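Long-range contact in hypothetical protein S4005 (Shigella flexneri 2a, PDB 1Z67), which is of unknown function but adopts a new all-helical fold with a homeodomain motif, consistent with a possible role in DNA binding: residues Trp28-Leu42 with Ala72-Lys84. Sequence-based numbering, arbitrary orientation. Where two conformers were deposited one is given.
Sequences WVEEQGGIQVLLEKL and ALGTNAVSDLGQK. With NA (sodium ion), chain B.
L81 lies over one face of the W28 indole, its CB 3.6 Å from the centroid of the five-membered ring in a CH-pi contact, while CG of Q32 lies over the opposite face, toward its rim. At the ring's edge, near its plane, come CB of D80, CD1 of L73 and the carbonyl of A77. The indole is put there by CG standing anti to the backbone N (chi1 167°), a knob in the hole formed by L73, A77, D80 and L81. Tryptophan suits this place because its broad apolar surface packs against leucine while its N-H can still pay for burial: W28 NE1 gives a 2.8 Å hydrogen bond to A77 O. The helix itself uses that oxygen only weakly, through the N-H of L81. A bend at chi2 (-62°) brings in the Q32 amide, with OE1 near the small methyl of A77 and NE2 given to the anti lone pair of D80 OD2, 3.0 Å away; water 2 bridges OE1 and the same OD2. D80 gives its other oxygen, OD1, to the sodium ion at 2.5 Å, where Q83 OE1 and water 4 also bind.

In this new all-helical fold, which contains a homeodomain motif, helices 21-31 and 35-44, joined through a Schellman motif at G33, face 66-73 and 75-85, broken at G74. Both glycines have positive phi, where a CB would crowd the preceding carbonyl. L96 of helix 89-106 touches both W28 and L81. L73 is the reciprocal knob, set among L38, K41, L42 and W28. The extended K41 chain brings NZ to L73 O (2.9 Å); carbonyls in a helix's last turn generally lack the i+4 N-H partner, so an ammonium group is a fitting donor. At the exposed end, K84 NZ meets E31 OE1 at 2.7 Å in a salt bridge, also linked by water 1.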
ATOM      1  N   TRP A  28       0.770  -8.168  -2.605  1.00 17.58           N
ATOM      2  CA  TRP A  28      -0.235  -8.197  -1.544  1.00 16.14           C
ATOM      3  C   TRP A  28      -1.524  -7.488  -1.988  1.00 15.57           C
ATOM      4  O   TRP A  28      -2.620  -7.993  -1.755  1.00 16.75           O
ATOM      5  CB  TRP A  28       0.333  -7.557  -0.289  1.00 15.88           C
ATOM      6  CG  TRP A  28      -0.666  -7.241   0.778  1.00 14.56           C
ATOM      7  CD1 TRP A  28      -1.181  -8.113   1.735  1.00 15.68           C
ATOM      8  CD2 TRP A  28      -1.244  -5.964   1.049  1.00 14.01           C
ATOM      9  NE1 TRP A  28      -2.027  -7.442   2.567  1.00 15.70           N
ATOM     10  CE2 TRP A  28      -2.075  -6.127   2.197  1.00 15.10           C
ATOM     11  CE3 TRP A  28      -1.110  -4.681   0.480  1.00 16.09           C
ATOM     12  CZ2 TRP A  28      -2.812  -5.071   2.740  1.00 15.51           C
ATOM     13  CZ3 TRP A  28      -1.832  -3.625   1.051  1.00 16.91           C
ATOM     14  CH2 TRP A  28      -2.676  -3.836   2.148  1.00 16.58           C
ATOM     15  N   VAL A  29      -1.406  -6.339  -2.666  1.00 15.26           N
ATOM     16  CA  VAL A  29      -2.604  -5.626  -3.105  1.00 14.96           C
ATOM     17  C   VAL A  29      -3.464  -6.537  -3.978  1.00 15.31           C
ATOM     18  O   VAL A  29      -4.671  -6.619  -3.803  1.00 15.60           O
ATOM     19  CB  VAL A  29      -2.264  -4.323  -3.863  1.00 14.21           C
ATOM     20  CG1 VAL A  29      -3.525  -3.746  -4.575  1.00 16.42           C
ATOM     21  CG2 VAL A  29      -1.652  -3.287  -2.922  1.00 14.55           C
ATOM     22  N   GLU A  30      -2.828  -7.215  -4.919  1.00 16.00           N
ATOM     23  CA  GLU A  30      -3.565  -8.089  -5.824  1.00 17.11           C
ATOM     24  C   GLU A  30      -4.166  -9.292  -5.073  1.00 17.49           C
ATOM     25  O   GLU A  30      -5.322  -9.669  -5.322  1.00 17.52           O
ATOM     26  CB  GLU A  30      -2.641  -8.531  -6.965  0.60 17.70           C
ATOM     27  CG  GLU A  30      -2.039  -7.330  -7.755  0.60 18.38           C
ATOM     28  CD  GLU A  30      -3.011  -6.676  -8.764  0.60 21.13           C
ATOM     29  OE1 GLU A  30      -2.795  -6.816 -10.000  0.60 20.28           O
ATOM     30  OE2 GLU A  30      -3.993  -6.020  -8.321  0.60 23.25           O
ATOM     31  N   GLU A  31      -3.423  -9.835  -4.114  1.00 16.13           N
ATOM     32  CA  GLU A  31      -3.905 -10.998  -3.350  1.00 17.97           C
ATOM     33  C   GLU A  31      -5.104 -10.640  -2.492  1.00 17.62           C
ATOM     34  O   GLU A  31      -5.953 -11.497  -2.224  1.00 19.15           O
ATOM     35  CB  GLU A  31      -2.814 -11.535  -2.480  1.00 19.52           C
ATOM     36  CG  GLU A  31      -1.760 -12.181  -3.298  1.00 22.23           C
ATOM     37  CD  GLU A  31      -0.621 -12.689  -2.484  1.00 28.31           C
ATOM     38  OE1 GLU A  31      -0.297 -12.107  -1.406  1.00 26.43           O
ATOM     39  OE2 GLU A  31      -0.067 -13.704  -2.948  1.00 32.44           O
ATOM     40  N   GLN A  32      -5.161  -9.394  -2.045  1.00 16.38           N
ATOM     41  CA  GLN A  32      -6.291  -8.896  -1.271  1.00 16.53           C
ATOM     42  C   GLN A  32      -7.518  -8.598  -2.147  1.00 16.82           C
ATOM     43  O   GLN A  32      -8.586  -8.243  -1.614  1.00 17.33           O
ATOM     44  CB  GLN A  32      -5.868  -7.627  -0.499  1.00 17.46           C
ATOM     45  CG  GLN A  32      -4.762  -7.849   0.522  1.00 18.10           C
ATOM     46  CD  GLN A  32      -5.172  -8.821   1.630  1.00 18.11           C
ATOM     47  OE1 GLN A  32      -6.184  -8.611   2.295  1.00 22.19           O
ATOM     48  NE2 GLN A  32      -4.357  -9.854   1.861  1.00 18.99           N
ATOM     49  N   GLY A  33      -7.354  -8.704  -3.477  1.00 16.14           N
ATOM     50  CA  GLY A  33      -8.467  -8.565  -4.421  1.00 15.94           C
ATOM     51  C   GLY A  33      -8.411  -7.268  -5.227  1.00 15.29           C
ATOM     52  O   GLY A  33      -9.338  -6.944  -6.019  1.00 17.09           O
ATOM     53  N   GLY A  34      -7.288  -6.555  -5.102  1.00 15.56           N
ATOM     54  CA  GLY A  34      -7.061  -5.371  -5.906  1.00 14.45           C
ATOM     55  C   GLY A  34      -7.187  -4.043  -5.161  1.00 13.92           C
ATOM     56  O   GLY A  34      -7.752  -3.962  -4.047  1.00 14.71           O
ATOM     57  N   ILE A  35      -6.662  -2.987  -5.777  1.00 14.64           N
ATOM     58  CA  ILE A  35      -6.672  -1.686  -5.095  1.00 16.19           C
ATOM     59  C   ILE A  35      -8.075  -1.198  -4.713  1.00 16.19           C
ATOM     60  O   ILE A  35      -8.252  -0.656  -3.635  1.00 17.63           O
ATOM     61  CB  ILE A  35      -5.879  -0.628  -5.900  1.00 16.72           C
ATOM     62  CG1 ILE A  35      -5.616   0.607  -5.026  1.00 18.04           C
ATOM     63  CG2 ILE A  35      -6.541  -0.357  -7.244  1.00 16.55           C
ATOM     64  CD1 ILE A  35      -4.671   0.341  -3.864  1.00 21.95           C
ATOM     65  N   GLN A  36      -9.077  -1.499  -5.543  1.00 17.72           N
ATOM     66  CA  GLN A  36     -10.458  -1.168  -5.192  1.00 19.09           C
ATOM     67  C   GLN A  36     -10.994  -1.777  -3.859  1.00 19.31           C
ATOM     68  O   GLN A  36     -11.749  -1.106  -3.122  1.00 19.60           O
ATOM     69  CB  GLN A  36     -11.378  -1.459  -6.374  1.00 21.00           C
ATOM     70  CG  GLN A  36     -12.740  -0.852  -6.221  1.00 23.95           C
ATOM     71  CD  GLN A  36     -12.753   0.655  -5.895  1.00 27.92           C
ATOM     72  OE1 GLN A  36     -11.954   1.446  -6.437  1.00 28.02           O
ATOM     73  NE2 GLN A  36     -13.705   1.054  -5.046  1.00 30.79           N
ATOM     74  N   VAL A  37     -10.624  -3.021  -3.548  1.00 19.48           N
ATOM     75  CA  VAL A  37     -10.976  -3.611  -2.248  1.00 19.82           C
ATOM     76  C   VAL A  37     -10.406  -2.782  -1.097  1.00 18.71           C
ATOM     77  O   VAL A  37     -11.076  -2.533  -0.093  1.00 19.48           O
ATOM     78  CB  VAL A  37     -10.481  -5.089  -2.100  1.00 20.64           C
ATOM     79  CG1 VAL A  37     -10.696  -5.610  -0.680  1.00 19.22           C
ATOM     80  CG2 VAL A  37     -11.164  -5.994  -3.104  1.00 22.92           C
ATOM     81  N   LEU A  38      -9.142  -2.358  -1.241  1.00 18.27           N
ATOM     82  CA  LEU A  38      -8.497  -1.610  -0.198  1.00 18.25           C
ATOM     83  C   LEU A  38      -9.174  -0.258  -0.064  1.00 16.34           C
ATOM     84  O   LEU A  38      -9.405   0.171   1.057  1.00 16.61           O
ATOM     85  CB  LEU A  38      -6.990  -1.460  -0.457  1.00 18.45           C
ATOM     86  CG  LEU A  38      -6.204  -2.783  -0.484  1.00 20.22           C
ATOM     87  CD1 LEU A  38      -4.718  -2.480  -0.640  1.00 24.47           C
ATOM     88  CD2 LEU A  38      -6.439  -3.654   0.766  1.00 22.02           C
ATOM     89  N   LEU A  39      -9.488   0.390  -1.197  1.00 16.63           N
ATOM     90  CA  LEU A  39     -10.164   1.697  -1.179  1.00 17.52           C
ATOM     91  C   LEU A  39     -11.502   1.600  -0.425  1.00 17.82           C
ATOM     92  O   LEU A  39     -11.789   2.409   0.456  1.00 18.23           O
ATOM     93  CB  LEU A  39     -10.331   2.252  -2.610  1.00 17.23           C
ATOM     94  CG  LEU A  39      -9.041   2.614  -3.377  1.00 18.12           C
ATOM     95  CD1 LEU A  39      -9.315   2.988  -4.854  1.00 21.78           C
ATOM     96  CD2 LEU A  39      -8.354   3.749  -2.685  1.00 20.64           C
ATOM     97  N   GLU A  40     -12.252   0.553  -0.723  1.00 18.65           N
ATOM     98  CA  GLU A  40     -13.560   0.347  -0.067  1.00 19.51           C
ATOM     99  C   GLU A  40     -13.404   0.129   1.427  1.00 19.89           C
ATOM    100  O   GLU A  40     -14.197   0.678   2.215  1.00 19.64           O
ATOM    101  CB  GLU A  40     -14.353  -0.818  -0.663  0.50 21.04           C
ATOM    102  CG  GLU A  40     -15.902  -0.607  -0.700  0.50 24.37           C
ATOM    103  CD  GLU A  40     -16.567  -0.219   0.627  0.50 27.78           C
ATOM    104  OE1 GLU A  40     -16.853   0.980   0.838  0.50 30.93           O
ATOM    105  OE2 GLU A  40     -16.843  -1.105   1.453  0.50 30.16           O
ATOM    106  N   LYS A  41     -12.352  -0.598   1.830  1.00 18.67           N
ATOM    107  CA  LYS A  41     -12.097  -0.781   3.262  1.00 19.71           C
ATOM    108  C   LYS A  41     -11.710   0.501   3.968  1.00 19.53           C
ATOM    109  O   LYS A  41     -12.165   0.759   5.093  1.00 19.36           O
ATOM    110  CB  LYS A  41     -11.033  -1.830   3.528  1.00 20.03           C
ATOM    111  CG  LYS A  41     -11.496  -3.199   3.233  1.00 20.39           C
ATOM    112  CD  LYS A  41     -10.429  -4.173   3.648  1.00 25.09           C
ATOM    113  CE  LYS A  41     -11.065  -5.497   3.952  1.00 26.08           C
ATOM    114  NZ  LYS A  41     -10.022  -6.354   4.482  1.00 24.70           N
ATOM    115  N   LEU A  42     -10.896   1.332   3.308  1.00 18.05           N
ATOM    116  CA  LEU A  42     -10.570   2.611   3.895  1.00 18.79           C
ATOM    117  C   LEU A  42     -11.845   3.431   4.103  1.00 18.92           C
ATOM    118  O   LEU A  42     -12.049   4.040   5.159  1.00 20.60           O
ATOM    119  CB  LEU A  42      -9.603   3.350   3.002  1.00 18.17           C
ATOM    120  CG  LEU A  42      -8.201   2.696   2.906  1.00 16.30           C
ATOM    121  CD1 LEU A  42      -7.403   3.478   1.880  1.00 17.33           C
ATOM    122  CD2 LEU A  42      -7.472   2.742   4.228  1.00 19.71           C
ATOM    123  N   ALA A  72      -8.775   0.008   9.770  1.00 21.88           N
ATOM    124  CA  ALA A  72      -9.621   0.073   8.591  1.00 21.50           C
ATOM    125  C   ALA A  72      -9.508  -1.156   7.696  1.00 21.05           C
ATOM    126  O   ALA A  72     -10.508  -1.619   7.148  1.00 20.13           O
ATOM    127  CB  ALA A  72      -9.327   1.346   7.806  1.00 20.59           C
ATOM    128  N   LEU A  73      -8.288  -1.654   7.525  1.00 20.36           N
ATOM    129  CA  LEU A  73      -7.997  -2.732   6.585  1.00 20.58           C
ATOM    130  C   LEU A  73      -8.207  -4.087   7.181  1.00 21.16           C
ATOM    131  O   LEU A  73      -8.418  -5.081   6.471  1.00 22.38           O
ATOM    132  CB  LEU A  73      -6.564  -2.618   6.034  1.00 21.17           C
ATOM    133  CG  LEU A  73      -6.233  -1.386   5.194  1.00 20.83           C
ATOM    134  CD1 LEU A  73      -4.810  -1.480   4.692  1.00 19.58           C
ATOM    135  CD2 LEU A  73      -7.224  -1.272   4.010  1.00 21.56           C
ATOM    136  N   GLY A  74      -8.130  -4.112   8.500  1.00 20.11           N
ATOM    137  CA  GLY A  74      -8.257  -5.322   9.281  1.00 20.31           C
ATOM    138  C   GLY A  74      -6.895  -5.913   9.599  1.00 19.38           C
ATOM    139  O   GLY A  74      -5.951  -5.837   8.792  1.00 19.64           O
ATOM    140  N   THR A  75      -6.806  -6.529  10.769  1.00 18.65           N
ATOM    141  CA  THR A  75      -5.591  -7.238  11.215  1.00 19.17           C
ATOM    142  C   THR A  75      -5.151  -8.365  10.304  1.00 19.36           C
ATOM    143  O   THR A  75      -3.984  -8.483  10.000  1.00 19.01           O
ATOM    144  CB  THR A  75      -5.784  -7.775  12.645  1.00 19.51           C
ATOM    145  OG1 THR A  75      -5.979  -6.666  13.527  1.00 22.14           O
ATOM    146  CG2 THR A  75      -4.551  -8.553  13.074  1.00 20.94           C
ATOM    147  N   ASN A  76      -6.089  -9.182   9.816  1.00 19.67           N
ATOM    148  CA  ASN A  76      -5.696 -10.266   8.925  1.00 19.35           C
ATOM    149  C   ASN A  76      -5.036  -9.768   7.638  1.00 19.60           C
ATOM    150  O   ASN A  76      -4.010 -10.301   7.221  1.00 19.96           O
ATOM    151  CB  ASN A  76      -6.896 -11.121   8.569  0.60 20.18           C
ATOM    152  CG  ASN A  76      -7.385 -11.904   9.733  0.60 20.09           C
ATOM    153  OD1 ASN A  76      -6.801 -11.855  10.822  0.60 22.44           O
ATOM    154  ND2 ASN A  76      -8.462 -12.642   9.521  0.60 21.20           N
ATOM    155  N   ALA A  77      -5.653  -8.761   7.015  1.00 18.75           N
ATOM    156  CA  ALA A  77      -5.090  -8.146   5.793  1.00 18.99           C
ATOM    157  C   ALA A  77      -3.664  -7.638   6.031  1.00 18.89           C
ATOM    158  O   ALA A  77      -2.743  -7.889   5.231  1.00 18.31           O
ATOM    159  CB  ALA A  77      -5.975  -7.009   5.296  1.00 19.51           C
ATOM    160  N   VAL A  78      -3.489  -6.895   7.111  1.00 17.33           N
ATOM    161  CA  VAL A  78      -2.156  -6.341   7.385  1.00 17.43           C
ATOM    162  C   VAL A  78      -1.153  -7.445   7.724  1.00 16.81           C
ATOM    163  O   VAL A  78      -0.013  -7.416   7.245  1.00 16.15           O
ATOM    164  CB  VAL A  78      -2.231  -5.245   8.448  1.00 17.49           C
ATOM    165  CG1 VAL A  78      -0.848  -4.679   8.741  1.00 17.78           C
ATOM    166  CG2 VAL A  78      -3.150  -4.132   7.933  1.00 17.22           C
ATOM    167  N   SER A  79      -1.593  -8.445   8.505  1.00 17.12           N
ATOM    168  CA  SER A  79      -0.756  -9.593   8.845  1.00 17.64           C
ATOM    169  C   SER A  79      -0.346 -10.369   7.582  1.00 17.93           C
ATOM    170  O   SER A  79       0.769 -10.885   7.499  1.00 18.31           O
ATOM    171  CB  SER A  79      -1.486 -10.519   9.835  0.60 17.86           C
ATOM    172  OG  SER A  79      -0.732 -11.694  10.068  0.60 20.66           O
ATOM    173  N   ASP A  80      -1.240 -10.436   6.593  1.00 17.38           N
ATOM    174  CA  ASP A  80      -0.917 -11.058   5.307  1.00 18.03           C
ATOM    175  C   ASP A  80       0.325 -10.382   4.673  1.00 17.31           C
ATOM    176  O   ASP A  80       1.247 -11.050   4.187  1.00 18.81           O
ATOM    177  CB  ASP A  80      -2.119 -10.968   4.329  1.00 16.88           C
ATOM    178  CG  ASP A  80      -3.313 -11.900   4.720  1.00 19.01           C
ATOM    179  OD1 ASP A  80      -3.123 -12.816   5.557  1.00 21.28           O
ATOM    180  OD2 ASP A  80      -4.427 -11.686   4.198  1.00 20.99           O
ATOM    181  N   LEU A  81       0.354  -9.054   4.684  1.00 17.06           N
ATOM    182  CA  LEU A  81       1.529  -8.352   4.137  1.00 17.01           C
ATOM    183  C   LEU A  81       2.780  -8.626   5.005  1.00 17.04           C
ATOM    184  O   LEU A  81       3.870  -8.888   4.476  1.00 17.09           O
ATOM    185  CB  LEU A  81       1.251  -6.873   4.045  1.00 16.60           C
ATOM    186  CG  LEU A  81       2.456  -6.050   3.577  1.00 14.27           C
ATOM    187  CD1 LEU A  81       2.885  -6.463   2.145  1.00 15.64           C
ATOM    188  CD2 LEU A  81       2.077  -4.588   3.611  1.00 15.65           C
ATOM    189  N   GLY A  82       2.598  -8.579   6.333  1.00 16.76           N
ATOM    190  CA  GLY A  82       3.683  -8.834   7.292  1.00 17.66           C
ATOM    191  C   GLY A  82       4.268 -10.197   6.990  1.00 19.04           C
ATOM    192  O   GLY A  82       5.491 -10.330   6.895  1.00 18.79           O
ATOM    193  N   GLN A  83       3.403 -11.189   6.769  1.00 19.45           N
ATOM    194  CA  GLN A  83       3.883 -12.544   6.539  1.00 21.82           C
ATOM    195  C   GLN A  83       4.713 -12.658   5.285  1.00 22.30           C
ATOM    196  O   GLN A  83       5.748 -13.325   5.274  1.00 23.85           O
ATOM    197  CB  GLN A  83       2.701 -13.515   6.477  0.50 21.99           C
ATOM    198  CG  GLN A  83       2.010 -13.706   7.812  0.50 24.10           C
ATOM    199  CD  GLN A  83       0.691 -14.453   7.679  0.50 26.33           C
ATOM    200  OE1 GLN A  83      -0.293 -14.124   8.341  0.50 26.65           O
ATOM    201  NE2 GLN A  83       0.660 -15.455   6.802  0.50 28.38           N
ATOM    202  N   LYS A  84       4.276 -11.960   4.238  1.00 22.10           N
ATOM    203  CA  LYS A  84       5.011 -11.930   3.004  1.00 22.36           C
ATOM    204  C   LYS A  84       6.409 -11.377   3.210  1.00 22.94           C
ATOM    205  O   LYS A  84       7.365 -11.859   2.591  1.00 24.43           O
ATOM    206  CB  LYS A  84       4.272 -11.069   1.980  0.50 22.61           C
ATOM    207  CG  LYS A  84       4.234 -11.674   0.619  0.50 23.57           C
ATOM    208  CD  LYS A  84       3.304 -10.920  -0.324  0.50 24.47           C
ATOM    209  CE  LYS A  84       3.045 -11.764  -1.567  0.50 25.94           C
ATOM    210  NZ  LYS A  84       2.240 -12.974  -1.237  0.50 27.24           N
TER
HETATM  211 NA    NA B 201      -3.013 -13.367   7.942  1.00 48.32          NA
HETATM  212  O   HOH W   1       1.678 -15.476  -2.497  1.00 50.30           O
HETATM  213  O   HOH W   2      -7.004 -10.604   3.982  1.00 22.17           O
HETATM  214  O   HOH W   3     -13.275  -1.176   6.971  1.00 31.12           O
HETATM  215  O   HOH W   4      -4.164 -14.516  10.074  1.00 43.83           O